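Local coordinates for coiled-coil and C2 domain-containing protein 1-like (Drosophila melanogaster, PDB 6EI6) that binds monophosphorylated phosphatidylinositols and regulates endosomal protein sorting, supporting full ESCRT-III activity, probably by preventing inappropriate polymerisation of a core subunit, at residues V124-Y130 with S165-D170; F154-N159 with E171-V175; N55-H59 with T222-I226; Q49-C53 with L75-Q80. One frame throughout, in Å; residues are numbered along the deposited sequence.

How the contacts relate
Contacts 1 and 2 lie together in the C2 domain, their centres about 15 Å apart, and touch along the neighbouring strands 119-128 and 171-176. Their segments alternate along the chain. Contact 3 reaches the same four-stranded sheet from its other outermost strand, 225-233, and joins it to helix 34-62; the chain between its two segments contains both C2 contacts. Contact 4 pairs that helix with helix 66-91, its centre about 14 Å from that of contact 3 and about 36 Å from those of contacts 1 and 2. The chain thus forms a helical hairpin first and the C2 sandwich next, with contact 3 one of the places where the two meet.

Contact 1: V124-Y130 with S165-D170; sequences VVRGISY and SSPDYD
Gly127 N donates to Pro167 O (2.8 Å) and Tyr130 N to Ser165 O (2.9 Å), so residues 165-170 run antiparallel beside the end of strand 119-128. Between these two bonds a side chain stands in for the backbone: Ser166 OG accepts from Ser129 N at 2.7 Å, a short hydroxyl being well suited to reach a main-chain N-H at the turn. Glycine suits position 127, since a CB there would run into Pro167 CG and the Tyr130 hydroxyl. With CG opposite the carbonyl carbon (chi1 -62°), the Tyr130 ring has Ser165 O over one face, and its CE2 meets Pro167 CG at 3.5 Å. Its hydroxyl lies in the plane of the Tyr169 ring and shares a 3.1 Å hydrogen bond with Tyr169 OH. Pro167 CB lies over one face of Tyr169, toward the rim, while Val124 CG1 packs against Tyr169 CD2 at 4.0 Å. A leucine in place of Tyr130 would probably cost Tyr169 OH this partner, leaving it a weak bond to Thr140, and Pro167 less well covered. Arg126 CB rests 3.3 Å from Asp168 OD2 as the two side chains run alongside each other, but the guanidinium turns to Glu244 for its salt bridge. Two residues, Val125 and Arg126, sit opposite the single Glu244 of the next strand, a classic beta bulge in this C2-domain beta-sandwich.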
loop_
_atom_site.group_PDB
_atom_site.type_symbol
_atom_site.label_atom_id
_atom_site.label_comp_id
_atom_site.label_asym_id
_atom_site.label_seq_id
_atom_site.Cartn_x
_atom_site.Cartn_y
_atom_site.Cartn_z
ATOM N N VAL A 124 1.231 14.142 -3.928
ATOM C CA VAL A 124 2.442 14.690 -3.330
ATOM C C VAL A 124 1.975 15.594 -2.195
ATOM O O VAL A 124 1.354 16.631 -2.432
ATOM C CB VAL A 124 3.299 15.444 -4.357
ATOM C CG1 VAL A 124 4.652 15.820 -3.770
ATOM C CG2 VAL A 124 3.503 14.603 -5.612
ATOM N N VAL A 125 2.258 15.198 -0.960
ATOM C CA VAL A 125 1.623 15.801 0.204
ATOM C C VAL A 125 2.467 16.914 0.816
ATOM O O VAL A 125 1.940 17.950 1.210
ATOM C CB VAL A 125 1.278 14.717 1.252
ATOM C CG1 VAL A 125 0.610 15.341 2.447
ATOM C CG2 VAL A 125 0.387 13.652 0.639
ATOM N N ARG A 126 3.767 16.704 0.988
ATOM C CA ARG A 126 4.558 17.727 1.662
ATOM C C ARG A 126 5.996 17.249 1.741
ATOM O O ARG A 126 6.275 16.046 1.716
ATOM C CB ARG A 126 4.046 18.069 3.082
ATOM C CG ARG A 126 4.103 16.932 4.087
ATOM C CD ARG A 126 3.559 17.308 5.479
ATOM N NE ARG A 126 4.220 16.503 6.514
ATOM C CZ ARG A 126 3.806 16.376 7.777
ATOM N NH1 ARG A 126 2.712 17.004 8.199
ATOM N NH2 ARG A 126 4.493 15.616 8.627
ATOM N N GLY A 127 6.905 18.219 1.819
ATOM C CA GLY A 127 8.279 17.970 2.192
ATOM C C GLY A 127 8.466 18.356 3.647
ATOM O O GLY A 127 7.727 19.173 4.200
ATOM N N ILE A 128 9.448 17.730 4.275
ATOM C CA ILE A 128 9.669 17.853 5.707
ATOM C C ILE A 128 11.153 18.126 5.888
ATOM O O ILE A 128 11.967 17.201 5.798
ATOM C CB ILE A 128 9.242 16.598 6.488
ATOM C CG1 ILE A 128 7.883 16.091 6.014
ATOM C CG2 ILE A 128 9.246 16.893 7.979
ATOM C CD1 ILE A 128 7.263 15.068 6.955
ATOM N N SER A 129 11.510 19.388 6.114
ATOM C CA SER A 129 12.843 19.776 6.557
ATOM C C SER A 129 13.944 19.246 5.637
ATOM O O SER A 129 14.832 18.498 6.048
ATOM C CB SER A 129 13.048 19.337 8.003
ATOM O OG SER A 129 11.889 19.656 8.759
ATOM N N TYR A 130 13.850 19.637 4.367
ATOM C CA TYR A 130 14.929 19.379 3.419
ATOM C C TYR A 130 16.256 19.876 3.986
ATOM O O TYR A 130 16.315 20.912 4.658
ATOM C CB TYR A 130 14.654 20.077 2.080
ATOM C CG TYR A 130 13.407 19.639 1.332
ATOM C CD1 TYR A 130 12.850 18.375 1.511
ATOM C CD2 TYR A 130 12.793 20.494 0.422
ATOM C CE1 TYR A 130 11.696 17.985 0.807
ATOM C CE2 TYR A 130 11.645 20.114 -0.284
ATOM C CZ TYR A 130 11.098 18.865 -0.089
ATOM O OH TYR A 130 9.962 18.511 -0.799
ATOM N N SER A 165 11.657 25.249 3.820
ATOM C CA SER A 165 12.327 23.949 3.872
ATOM C C SER A 165 11.350 22.785 4.045
ATOM O O SER A 165 11.741 21.629 3.857
ATOM C CB SER A 165 13.331 23.946 5.029
ATOM O OG SER A 165 14.152 22.788 5.050
ATOM N N SER A 166 10.104 23.061 4.419
ATOM C CA SER A 166 9.086 22.040 4.669
ATOM C C SER A 166 7.853 22.390 3.846
ATOM O O SER A 166 6.818 22.801 4.386
ATOM C CB SER A 166 8.752 21.942 6.160
ATOM O OG SER A 166 9.846 21.404 6.901
ATOM N N PRO A 167 7.948 22.259 2.521
ATOM C CA PRO A 167 6.838 22.649 1.645
ATOM C C PRO A 167 5.577 21.837 1.889
ATOM O O PRO A 167 5.625 20.656 2.253
ATOM C CB PRO A 167 7.381 22.360 0.242
ATOM C CG PRO A 167 8.523 21.447 0.421
ATOM C CD PRO A 167 9.112 21.782 1.756
ATOM N N ASP A 168 4.443 22.462 1.601
ATOM C CA ASP A 168 3.145 21.813 1.659
ATOM C C ASP A 168 2.513 21.841 0.270
ATOM O O ASP A 168 1.521 22.539 0.063
ATOM C CB ASP A 168 2.238 22.491 2.711
ATOM C CG ASP A 168 2.451 21.938 4.121
ATOM O OD1 ASP A 168 2.585 22.738 5.074
ATOM O OD2 ASP A 168 2.469 20.696 4.290
ATOM N N TYR A 169 3.089 21.092 -0.677
ATOM C CA TYR A 169 2.361 20.728 -1.893
ATOM C C TYR A 169 1.107 19.947 -1.528
ATOM O O TYR A 169 1.094 19.167 -0.583
ATOM C CB TYR A 169 3.207 19.846 -2.816
ATOM C CG TYR A 169 4.709 20.073 -2.804
ATOM C CD1 TYR A 169 5.304 21.010 -3.650
ATOM C CD2 TYR A 169 5.537 19.323 -1.978
ATOM C CE1 TYR A 169 6.681 21.203 -3.654
ATOM C CE2 TYR A 169 6.908 19.515 -1.975
ATOM C CZ TYR A 169 7.474 20.453 -2.814
ATOM O OH TYR A 169 8.840 20.629 -2.799
ATOM N N ASP A 170 0.041 20.105 -2.291
ATOM C CA ASP A 170 -1.127 19.275 -2.014
ATOM C C ASP A 170 -1.789 18.969 -3.336
ATOM O O ASP A 170 -2.944 19.306 -3.568
ATOM C CB ASP A 170 -2.104 19.940 -1.058
ATOM C CG ASP A 170 -1.652 19.828 0.383
ATOM O OD1 ASP A 170 -1.321 18.704 0.818
ATOM O OD2 ASP A 170 -1.609 20.862 1.079
#

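Contact 2: F154-N159 with E171-V175; sequences FKTKTN and ERFKV. With SO4 (sulfate ion), chain D.
Phe154 and Val175 meet because the first torsion of Phe154 is trans (chi1 -171°), which swings the ring across to the facing strand, while Val175 puts CG2 over one ring face. The resulting CH-pi contact places Val175 CG2 4.0 Å from the Phe154 ring centroid. The Phe154 rim also reaches Phe173, CZ to CB 4.3 Å. The Phe173 ring in turn reaches both threonines: its CE2 lies 3.3 Å from Thr156 OG1, and its CZ packs on Thr158 CG2 at 4.1 Å. Both phenylalanines are bulky and apolar enough to bridge a gap too wide for backbone pairing. Glu171, extended beyond CG, spans it with a carboxylate, and Asn159 N gives OE2 a nearly straight bond (2.9 Å, 168°) on the syn lone pair. Without the carboxylate, as with an alanine here, that N-H is likely to lose its acceptor and the backbone at Asn159 to be less firmly held. Lys157 NZ binds a sulfate ion, probably from the crystallisation liquor. The axes of the short segments 155-157 and 171-175 come within 9.2 Å, running antiparallel, yet their strands are outermost in different sheets of the C2 sandwich: 155-157 pairs with 140-145, and 171-176 with 119-128.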
loop_
_atom_site.group_PDB
_atom_site.type_symbol
_atom_site.label_atom_id
_atom_site.label_comp_id
_atom_site.label_asym_id
_atom_site.label_seq_id
_atom_site.Cartn_x
_atom_site.Cartn_y
_atom_site.Cartn_z
ATOM N N PHE A 154 4.420 8.610 -18.707
ATOM C CA PHE A 154 3.831 9.529 -17.730
ATOM C C PHE A 154 4.793 10.255 -16.802
ATOM O O PHE A 154 5.292 9.676 -15.834
ATOM C CB PHE A 154 2.797 8.842 -16.839
ATOM C CG PHE A 154 2.038 9.827 -15.974
ATOM C CD1 PHE A 154 1.299 10.846 -16.555
ATOM C CD2 PHE A 154 2.111 9.776 -14.597
ATOM C CE1 PHE A 154 0.620 11.770 -15.781
ATOM C CE2 PHE A 154 1.427 10.704 -13.821
ATOM C CZ PHE A 154 0.675 11.692 -14.414
ATOM N N LYS A 155 4.989 11.545 -17.041
ATOM C CA LYS A 155 5.807 12.396 -16.191
ATOM C C LYS A 155 5.058 13.696 -15.979
ATOM O O LYS A 155 4.417 14.199 -16.902
ATOM C CB LYS A 155 7.193 12.688 -16.816
ATOM C CG LYS A 155 7.918 11.485 -17.447
ATOM C CD LYS A 155 9.428 11.516 -17.154
ATOM C CE LYS A 155 10.234 10.683 -18.163
ATOM N NZ LYS A 155 11.574 11.254 -18.531
ATOM N N THR A 156 5.131 14.235 -14.768
ATOM C CA THR A 156 4.492 15.505 -14.462
ATOM C C THR A 156 5.234 16.119 -13.285
ATOM O O THR A 156 6.240 15.576 -12.827
ATOM C CB THR A 156 2.993 15.333 -14.175
ATOM O OG1 THR A 156 2.483 16.542 -13.596
ATOM C CG2 THR A 156 2.747 14.197 -13.193
ATOM N N LYS A 157 4.737 17.259 -12.791
ATOM C CA LYS A 157 5.423 17.943 -11.697
ATOM C C LYS A 157 4.455 18.830 -10.924
ATOM O O LYS A 157 3.449 19.293 -11.462
ATOM C CB LYS A 157 6.603 18.789 -12.204
ATOM C CG LYS A 157 6.216 20.127 -12.846
ATOM C CD LYS A 157 7.430 21.026 -13.030
ATOM C CE LYS A 157 7.049 22.400 -13.577
ATOM N NZ LYS A 157 7.209 22.453 -15.057
ATOM N N THR A 158 4.779 19.059 -9.655
ATOM C CA THR A 158 3.995 19.949 -8.817
ATOM C C THR A 158 4.328 21.401 -9.139
ATOM O O THR A 158 5.302 21.715 -9.837
ATOM C CB THR A 158 4.256 19.685 -7.332
ATOM O OG1 THR A 158 5.398 20.440 -6.888
ATOM C CG2 THR A 158 4.497 18.194 -7.079
ATOM N N ASN A 159 3.512 22.301 -8.592
ATOM C CA ASN A 159 3.798 23.725 -8.680
ATOM C C ASN A 159 5.110 24.013 -7.965
ATOM O O ASN A 159 5.782 23.098 -7.480
ATOM C CB ASN A 159 2.672 24.557 -8.052
ATOM C CG ASN A 159 1.449 24.681 -8.949
ATOM O OD1 ASN A 159 1.456 24.280 -10.122
ATOM N ND2 ASN A 159 0.383 25.243 -8.393
ATOM N N GLU A 171 -1.031 18.320 -4.205
ATOM C CA GLU A 171 -1.439 18.134 -5.583
ATOM C C GLU A 171 -1.624 16.662 -5.872
ATOM O O GLU A 171 -0.792 15.834 -5.481
ATOM C CB GLU A 171 -0.421 18.734 -6.554
ATOM C CG GLU A 171 -0.671 20.201 -6.845
ATOM C CD GLU A 171 0.495 20.846 -7.555
ATOM O OE1 GLU A 171 0.637 20.611 -8.786
ATOM O OE2 GLU A 171 1.273 21.570 -6.876
ATOM N N ARG A 172 -2.712 16.368 -6.581
ATOM C CA ARG A 172 -3.111 15.028 -6.966
ATOM C C ARG A 172 -2.992 14.889 -8.475
ATOM O O ARG A 172 -3.383 15.792 -9.219
ATOM C CB ARG A 172 -4.553 14.748 -6.531
ATOM C CG ARG A 172 -4.962 15.407 -5.225
ATOM C CD ARG A 172 -6.313 14.880 -4.699
ATOM N NE ARG A 172 -6.378 14.931 -3.226
ATOM C CZ ARG A 172 -6.559 13.882 -2.408
ATOM N NH1 ARG A 172 -6.736 12.651 -2.890
ATOM N NH2 ARG A 172 -6.576 14.067 -1.090
ATOM N N PHE A 173 -2.465 13.758 -8.931
ATOM C CA PHE A 173 -2.365 13.473 -10.355
ATOM C C PHE A 173 -2.975 12.104 -10.592
ATOM O O PHE A 173 -2.732 11.178 -9.817
ATOM C CB PHE A 173 -0.900 13.499 -10.859
ATOM C CG PHE A 173 -0.096 14.692 -10.367
ATOM C CD1 PHE A 173 0.406 14.734 -9.070
ATOM C CD2 PHE A 173 0.160 15.765 -11.199
ATOM C CE1 PHE A 173 1.129 15.824 -8.611
ATOM C CE2 PHE A 173 0.890 16.855 -10.745
ATOM C CZ PHE A 173 1.372 16.884 -9.456
ATOM N N LYS A 174 -3.789 11.977 -11.637
ATOM C CA LYS A 174 -4.440 10.715 -11.964
ATOM C C LYS A 174 -3.892 10.178 -13.277
ATOM O O LYS A 174 -3.597 10.940 -14.197
ATOM C CB LYS A 174 -5.956 10.874 -12.057
ATOM C CG LYS A 174 -6.665 11.146 -10.715
ATOM C CD LYS A 174 -8.194 11.117 -10.895
ATOM C CE LYS A 174 -8.923 11.900 -9.810
ATOM N NZ LYS A 174 -10.412 11.779 -9.922
ATOM N N VAL A 175 -3.739 8.869 -13.372
ATOM C CA VAL A 175 -3.293 8.262 -14.615
ATOM C C VAL A 175 -4.156 7.031 -14.885
ATOM O O VAL A 175 -4.823 6.500 -13.991
ATOM C CB VAL A 175 -1.780 7.913 -14.574
ATOM C CG1 VAL A 175 -1.536 6.614 -13.822
ATOM C CG2 VAL A 175 -1.223 7.835 -15.971
HETATM S S SO4 D . 9.421 20.794 -18.258
HETATM O O1 SO4 D . 8.755 20.959 -16.961
HETATM O O2 SO4 D . 9.070 19.486 -18.827
HETATM O O3 SO4 D . 8.997 21.862 -19.175
HETATM O O4 SO4 D . 10.872 20.874 -18.067
#

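Contact 3: N55-H59 with T222-I226; sequences NTRDH and TKCEI. With SO4 (sulfate ion), chain E.
His59 ND1 is gripped by both carboxylate oxygens of Glu225, at 3.0 Å from OE1 and 3.1 Å from OE2. Both oxygens use their syn lone pairs and lie near the imidazole plane. With ring and carboxylate only 16° from coplanar and both oxygens near ND1, one N-H is shared in a forked bond, straighter toward OE2. Such a carboxylate would probably stabilise a protonated imidazole. Cys224 SG approaches the same ring obliquely, 3.9 Å from its centroid, a large, polarisable atom on a short side chain. One turn earlier on the helix, the Asn55 amide lies across the Lys223 chain, ND2 to CG 3.8 Å. This His-carboxylate pair joins helix 34-62, part of the helical hairpin, to the start of strand 225-233, an outermost strand of the C2 sandwich. His59 reaches the glutamate with CG set opposite the amide nitrogen (chi1 172°), while Glu225 bends at chi2 to meet it. Asn112 fixes the carboxylate from outside by donating to OE1, and Cys111 packs against both His59 and Cys224. On a different side of the helix, Arg57 forms salt bridges with Asp58 and Glu73; its NH1 and NH2 also hold a sulfate ion, probably from the crystallisation liquor.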
loop_
_atom_site.group_PDB
_atom_site.type_symbol
_atom_site.label_atom_id
_atom_site.label_comp_id
_atom_site.label_asym_id
_atom_site.label_seq_id
_atom_site.Cartn_x
_atom_site.Cartn_y
_atom_site.Cartn_z
ATOM N N ASN A 55 -5.641 -5.052 7.321
ATOM C CA ASN A 55 -5.607 -4.145 6.173
ATOM C C ASN A 55 -6.900 -3.350 6.055
ATOM O O ASN A 55 -6.879 -2.116 5.946
ATOM C CB ASN A 55 -5.364 -4.918 4.867
ATOM C CG ASN A 55 -3.937 -5.484 4.744
ATOM O OD1 ASN A 55 -3.088 -5.254 5.593
ATOM N ND2 ASN A 55 -3.693 -6.257 3.685
ATOM N N THR A 56 -8.043 -4.053 6.025
ATOM C CA THR A 56 -9.329 -3.372 5.885
ATOM C C THR A 56 -9.587 -2.448 7.072
ATOM O O THR A 56 -10.016 -1.300 6.895
ATOM C CB THR A 56 -10.455 -4.400 5.728
ATOM O OG1 THR A 56 -10.314 -5.067 4.476
ATOM C CG2 THR A 56 -11.836 -3.728 5.751
ATOM N N ARG A 57 -9.305 -2.924 8.290
ATOM C CA ARG A 57 -9.371 -2.057 9.462
ATOM C C ARG A 57 -8.572 -0.784 9.238
ATOM O O ARG A 57 -9.042 0.325 9.532
ATOM C CB ARG A 57 -8.850 -2.794 10.698
ATOM C CG ARG A 57 -8.735 -1.941 11.923
ATOM C CD ARG A 57 -7.867 -2.629 12.958
ATOM N NE ARG A 57 -6.473 -2.654 12.511
ATOM C CZ ARG A 57 -5.523 -3.439 13.010
ATOM N NH1 ARG A 57 -5.795 -4.301 13.986
ATOM N NH2 ARG A 57 -4.300 -3.374 12.508
ATOM N N ASP A 58 -7.363 -0.928 8.689
ATOM C CA ASP A 58 -6.484 0.220 8.525
ATOM C C ASP A 58 -7.007 1.155 7.451
ATOM O O ASP A 58 -6.918 2.381 7.590
ATOM C CB ASP A 58 -5.069 -0.257 8.210
ATOM C CG ASP A 58 -4.375 -0.819 9.427
ATOM O OD1 ASP A 58 -4.907 -0.623 10.550
ATOM O OD2 ASP A 58 -3.314 -1.463 9.269
ATOM N N HIS A 59 -7.590 0.601 6.388
ATOM C CA HIS A 59 -8.229 1.464 5.403
ATOM C C HIS A 59 -9.348 2.288 6.032
ATOM O O HIS A 59 -9.459 3.490 5.770
ATOM C CB HIS A 59 -8.776 0.649 4.240
ATOM C CG HIS A 59 -9.604 1.457 3.300
ATOM N ND1 HIS A 59 -9.051 2.216 2.291
ATOM C CD2 HIS A 59 -10.942 1.656 3.235
ATOM C CE1 HIS A 59 -10.016 2.830 1.627
ATOM N NE2 HIS A 59 -11.172 2.515 2.186
ATOM N N THR A 222 -2.645 -5.910 -2.786
ATOM C CA THR A 222 -3.608 -6.321 -1.780
ATOM C C THR A 222 -4.150 -5.180 -0.946
ATOM O O THR A 222 -5.081 -5.412 -0.173
ATOM C CB THR A 222 -3.006 -7.366 -0.833
ATOM O OG1 THR A 222 -1.950 -6.773 -0.077
ATOM C CG2 THR A 222 -2.469 -8.540 -1.616
ATOM N N LYS A 223 -3.595 -3.972 -1.062
ATOM C CA LYS A 223 -4.116 -2.797 -0.382
ATOM C C LYS A 223 -4.552 -1.758 -1.403
ATOM O O LYS A 223 -4.213 -1.815 -2.594
ATOM C CB LYS A 223 -3.093 -2.185 0.571
ATOM C CG LYS A 223 -2.940 -2.971 1.841
ATOM C CD LYS A 223 -2.139 -2.200 2.866
ATOM C CE LYS A 223 -0.927 -2.969 3.267
ATOM N NZ LYS A 223 -0.247 -3.401 2.017
ATOM N N CYS A 224 -5.329 -0.800 -0.937
ATOM C CA CYS A 224 -5.903 0.134 -1.879
ATOM C C CYS A 224 -5.304 1.525 -1.752
ATOM O O CYS A 224 -5.695 2.426 -2.513
ATOM C CB CYS A 224 -7.423 0.171 -1.717
ATOM S SG CYS A 224 -7.850 0.381 -0.033
ATOM N N GLU A 225 -4.363 1.722 -0.826
ATOM C CA GLU A 225 -3.560 2.928 -0.847
ATOM C C GLU A 225 -2.235 2.697 -0.142
ATOM O O GLU A 225 -2.126 1.875 0.774
ATOM C CB GLU A 225 -4.298 4.122 -0.231
ATOM C CG GLU A 225 -4.572 4.050 1.236
ATOM C CD GLU A 225 -5.936 3.442 1.544
ATOM O OE1 GLU A 225 -6.929 3.759 0.838
ATOM O OE2 GLU A 225 -6.003 2.621 2.483
ATOM N N ILE A 226 -1.220 3.428 -0.605
ATOM C CA ILE A 226 0.053 3.598 0.089
ATOM C C ILE A 226 0.091 5.021 0.632
ATOM O O ILE A 226 -0.282 5.967 -0.071
ATOM C CB ILE A 226 1.236 3.328 -0.849
ATOM C CG1 ILE A 226 1.197 1.885 -1.345
ATOM C CG2 ILE A 226 2.559 3.657 -0.161
ATOM C CD1 ILE A 226 2.076 1.617 -2.564
HETATM S S SO4 E . -2.054 -5.109 15.239
HETATM O O1 SO4 E . -3.393 -5.570 15.628
HETATM O O2 SO4 E . -1.133 -6.254 15.241
HETATM O O3 SO4 E . -2.081 -4.478 13.906
HETATM O O4 SO4 E . -1.589 -4.132 16.229
#

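Contact 4: Q49-C53 with L75-Q80; sequences QLMMC and LALTVQ
Gln49 opens the contact by laying its CB against Val79 CG1 (4.0 Å), where helices 34-62 and 66-91 pack as an antiparallel helical hairpin. The short helical segments run 163° apart in direction, with their axes 8.7 Å from each other. The Gln49 amide serves another part of the fold: its OE1 accepts from Leu266 N, linking the helix to strand 265-268, and from Gln45. Leu50 follows with its branched end spread over the second helix. With CG anti to the backbone N (chi1 -171°), the side chain reaches across so that CD1 touches Ala76 CB at 3.9 Å, while CD2 comes 3.2 Å from Gln80 OE1. Gln80 turns its NE2 to Asp84, which leaves the carbonyl end of the amide beside the leucine. Cys53 comes where the two backbones draw closest. Alanine suits the facing place because its single methyl lets the helices approach, with Ala76 CB only 3.5 Å from Cys53 CB. Trp265 packs on Gln49, Cys53 and Val79 together. The Cys53 sulfur lies between two side chains of the second helix, SG being 3.6 Å from Leu75 CG and 4.1 Å from Val79 CG2.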
loop_
_atom_site.group_PDB
_atom_site.type_symbol
_atom_site.label_atom_id
_atom_site.label_comp_id
_atom_site.label_asym_id
_atom_site.label_seq_id
_atom_site.Cartn_x
_atom_site.Cartn_y
_atom_site.Cartn_z
ATOM N N GLN A 49 -6.434 -14.538 6.507
ATOM C CA GLN A 49 -7.667 -13.870 6.908
ATOM C C GLN A 49 -7.370 -12.755 7.900
ATOM O O GLN A 49 -7.934 -11.653 7.801
ATOM C CB GLN A 49 -8.641 -14.894 7.514
ATOM C CG GLN A 49 -9.349 -15.762 6.480
ATOM C CD GLN A 49 -10.165 -16.940 7.075
ATOM O OE1 GLN A 49 -10.427 -17.913 6.367
ATOM N NE2 GLN A 49 -10.552 -16.854 8.362
ATOM N N LEU A 50 -6.505 -13.040 8.878
ATOM C CA LEU A 50 -6.062 -12.011 9.818
ATOM C C LEU A 50 -5.513 -10.789 9.080
ATOM O O LEU A 50 -5.921 -9.652 9.349
ATOM C CB LEU A 50 -5.004 -12.587 10.749
ATOM C CG LEU A 50 -4.626 -11.688 11.895
ATOM C CD1 LEU A 50 -5.878 -11.360 12.699
ATOM C CD2 LEU A 50 -3.549 -12.383 12.733
ATOM N N MET A 51 -4.599 -11.016 8.130
ATOM C CA MET A 51 -4.046 -9.920 7.349
ATOM C C MET A 51 -5.136 -9.090 6.696
ATOM O O MET A 51 -5.059 -7.853 6.686
ATOM C CB MET A 51 -3.095 -10.445 6.275
ATOM C CG MET A 51 -2.309 -9.337 5.574
ATOM S SD MET A 51 -1.106 -8.546 6.696
ATOM C CE MET A 51 -0.006 -9.911 6.980
ATOM N N MET A 52 -6.154 -9.749 6.121
ATOM C CA MET A 52 -7.222 -9.005 5.454
ATOM C C MET A 52 -8.003 -8.164 6.455
ATOM O O MET A 52 -8.362 -7.018 6.166
ATOM C CB MET A 52 -8.158 -9.951 4.711
ATOM C CG MET A 52 -7.649 -10.387 3.333
ATOM S SD MET A 52 -8.892 -11.311 2.353
ATOM C CE MET A 52 -10.247 -10.135 2.342
ATOM N N CYS A 53 -8.259 -8.710 7.639
ATOM C CA CYS A 53 -8.937 -7.944 8.680
ATOM C C CYS A 53 -8.169 -6.682 9.036
ATOM O O CYS A 53 -8.758 -5.603 9.154
ATOM C CB CYS A 53 -9.132 -8.799 9.935
ATOM S SG CYS A 53 -10.269 -10.131 9.634
ATOM N N LEU A 75 -13.450 -8.481 13.844
ATOM C CA LEU A 75 -13.245 -9.642 12.986
ATOM C C LEU A 75 -11.828 -10.204 13.140
ATOM O O LEU A 75 -11.643 -11.416 13.318
ATOM C CB LEU A 75 -13.540 -9.240 11.547
ATOM C CG LEU A 75 -13.763 -10.300 10.478
ATOM C CD1 LEU A 75 -14.852 -11.312 10.841
ATOM C CD2 LEU A 75 -14.073 -9.587 9.162
ATOM N N ALA A 76 -10.815 -9.326 13.126
ATOM C CA ALA A 76 -9.445 -9.746 13.408
ATOM C C ALA A 76 -9.344 -10.501 14.729
ATOM O O ALA A 76 -8.687 -11.546 14.805
ATOM C CB ALA A 76 -8.515 -8.534 13.420
ATOM N N LEU A 77 -9.984 -9.985 15.783
ATOM C CA LEU A 77 -9.947 -10.662 17.075
ATOM C C LEU A 77 -10.438 -12.107 16.967
ATOM O O LEU A 77 -9.798 -13.027 17.488
ATOM C CB LEU A 77 -10.776 -9.886 18.113
ATOM C CG LEU A 77 -10.274 -8.502 18.583
ATOM C CD1 LEU A 77 -11.018 -8.063 19.878
ATOM C CD2 LEU A 77 -8.727 -8.427 18.769
ATOM N N THR A 78 -11.562 -12.335 16.277
ATOM C CA THR A 78 -12.071 -13.700 16.199
ATOM C C THR A 78 -11.162 -14.586 15.355
ATOM O O THR A 78 -10.996 -15.768 15.671
ATOM C CB THR A 78 -13.512 -13.729 15.652
ATOM O OG1 THR A 78 -13.527 -13.297 14.281
ATOM C CG2 THR A 78 -14.379 -12.810 16.445
ATOM N N VAL A 79 -10.556 -14.042 14.296
ATOM C CA VAL A 79 -9.598 -14.828 13.521
ATOM C C VAL A 79 -8.400 -15.198 14.388
ATOM O O VAL A 79 -7.916 -16.339 14.352
ATOM C CB VAL A 79 -9.167 -14.060 12.257
ATOM C CG1 VAL A 79 -8.107 -14.856 11.486
ATOM C CG2 VAL A 79 -10.364 -13.780 11.401
ATOM N N GLN A 80 -7.917 -14.250 15.195
ATOM C CA GLN A 80 -6.738 -14.519 16.019
ATOM C C GLN A 80 -7.016 -15.599 17.064
ATOM O O GLN A 80 -6.159 -16.456 17.317
ATOM C CB GLN A 80 -6.258 -13.227 16.688
ATOM C CG GLN A 80 -5.019 -13.413 17.565
ATOM C CD GLN A 80 -3.770 -13.724 16.761
ATOM O OE1 GLN A 80 -3.375 -12.943 15.914
ATOM N NE2 GLN A 80 -3.147 -14.874 17.024
#